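Local atomic coordinates of beta-catenin homolog sys-1 (PDB entry 3C2G), a protein that acts as a transcriptional coregulator in the Wnt signalling asymmetry pathway, binding the TCF factor POP-1 directly to activate or repress target genes. Residues Glu492-Ile495 with Gly496-Ala500. Residues are numbered along the deposited sequence; the frame is centred on the assembly and turned at random.
Sequences ENLI and GHICA
Asn493 O accepts the amide of His497 at 3.2 Å, the first in a run of i to i+4 bonds that open helix 494-507 of the armadillo domain, with Asn493 at the N-cap; Leu494 O and Ile495 O take the amides of Ile498 and Cys499, the former nearly in line with its carbonyl at 168°. From the first turn, the His497 ring folds back past the helix start. With CG anti to its own carbonyl carbon (chi1 -62°), the ring presents its edge to Glu492 O, which receives a weak, bent bond from NE2 at 3.2 Å. ND1 is hydrogen-bonded to Ser448 of helix 437-448, and this bond, helped by weak ones from NE2 to Glu492 O and Asp487, probably limits rotation of the ring. Replacing the imidazole by the methyl of an alanine would probably cost Ser448 OG, Glu492 O and Asp487 OD1 a partner each and open a gap beside Met444. The Glu492 carboxylate, paired with Arg490, lies beside Gly496, its OE1 3.3 Å from Gly496 C. On the buried side, Leu494 and Ile498 pack between helices 437-448 and 515-535, their CD1 methyls 3.8 Å apart, while Ile495 CG2 lies 4.2 Å from Cys499 SG.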
loop_
_atom_site.group_PDB
_atom_site.type_symbol
_atom_site.label_atom_id
_atom_site.label_comp_id
_atom_site.label_asym_id
_atom_site.label_seq_id
_atom_site.Cartn_x
_atom_site.Cartn_y
_atom_site.Cartn_z
ATOM N N GLU A 492 -32.169 20.826 2.551
ATOM C CA GLU A 492 -32.811 19.513 2.512
ATOM C C GLU A 492 -32.474 18.736 3.760
ATOM O O GLU A 492 -31.432 18.955 4.370
ATOM C CB GLU A 492 -32.369 18.727 1.274
ATOM C CG GLU A 492 -33.187 19.027 0.038
ATOM C CD GLU A 492 -32.571 18.489 -1.247
ATOM O OE1 GLU A 492 -31.674 17.613 -1.186
ATOM O OE2 GLU A 492 -32.987 18.953 -2.336
ATOM N N ASN A 493 -33.372 17.840 4.151
ATOM C CA ASN A 493 -33.072 16.903 5.218
ATOM C C ASN A 493 -32.543 15.580 4.657
ATOM O O ASN A 493 -32.432 15.412 3.439
ATOM C CB ASN A 493 -34.288 16.709 6.135
ATOM C CG ASN A 493 -35.321 15.754 5.568
ATOM O OD1 ASN A 493 -35.436 15.561 4.352
ATOM N ND2 ASN A 493 -36.085 15.146 6.461
ATOM N N LEU A 494 -32.231 14.647 5.550
ATOM C CA LEU A 494 -31.605 13.384 5.176
ATOM C C LEU A 494 -32.227 12.736 3.943
ATOM O O LEU A 494 -31.501 12.296 3.049
ATOM C CB LEU A 494 -31.579 12.409 6.362
ATOM C CG LEU A 494 -30.754 11.127 6.179
ATOM C CD1 LEU A 494 -29.285 11.421 5.810
ATOM C CD2 LEU A 494 -30.830 10.233 7.414
ATOM N N ILE A 495 -33.559 12.694 3.878
ATOM C CA ILE A 495 -34.238 12.084 2.725
ATOM C C ILE A 495 -33.786 12.726 1.406
ATOM O O ILE A 495 -33.468 12.023 0.455
ATOM C CB ILE A 495 -35.801 12.142 2.803
ATOM C CG1 ILE A 495 -36.346 11.786 4.194
ATOM C CG2 ILE A 495 -36.415 11.248 1.742
ATOM C CD1 ILE A 495 -35.891 10.447 4.736
ATOM N N GLY A 496 -33.770 14.055 1.365
ATOM C CA GLY A 496 -33.327 14.806 0.185
ATOM C C GLY A 496 -31.911 14.443 -0.230
ATOM O O GLY A 496 -31.628 14.251 -1.418
ATOM N N HIS A 497 -31.026 14.330 0.753
ATOM C CA HIS A 497 -29.653 13.910 0.509
ATOM C C HIS A 497 -29.502 12.449 0.061
ATOM O O HIS A 497 -28.702 12.172 -0.832
ATOM C CB HIS A 497 -28.763 14.242 1.709
ATOM C CG HIS A 497 -28.690 15.708 1.994
ATOM N ND1 HIS A 497 -27.863 16.560 1.296
ATOM C CD2 HIS A 497 -29.371 16.483 2.874
ATOM C CE1 HIS A 497 -28.020 17.792 1.747
ATOM N NE2 HIS A 497 -28.927 17.772 2.707
ATOM N N ILE A 498 -30.262 11.530 0.655
ATOM C CA ILE A 498 -30.251 10.139 0.210
ATOM C C ILE A 498 -30.648 10.115 -1.263
ATOM O O ILE A 498 -30.010 9.435 -2.078
ATOM C CB ILE A 498 -31.275 9.235 0.965
ATOM C CG1 ILE A 498 -31.154 9.306 2.498
ATOM C CG2 ILE A 498 -31.242 7.814 0.453
ATOM C CD1 ILE A 498 -29.867 8.892 3.069
ATOM N N CYS A 499 -31.708 10.863 -1.593
ATOM C CA CYS A 499 -32.261 10.897 -2.953
ATOM C C CYS A 499 -31.286 11.496 -3.963
ATOM O O CYS A 499 -31.250 11.074 -5.103
ATOM C CB CYS A 499 -33.599 11.646 -2.981
ATOM S SG CYS A 499 -34.969 10.776 -2.137
ATOM N N ALA A 500 -30.486 12.464 -3.536
ATOM C CA ALA A 500 -29.459 13.033 -4.398
ATOM C C ALA A 500 -28.353 12.022 -4.745
ATOM O O ALA A 500 -27.873 11.991 -5.882
ATOM C CB ALA A 500 -28.877 14.265 -3.774
#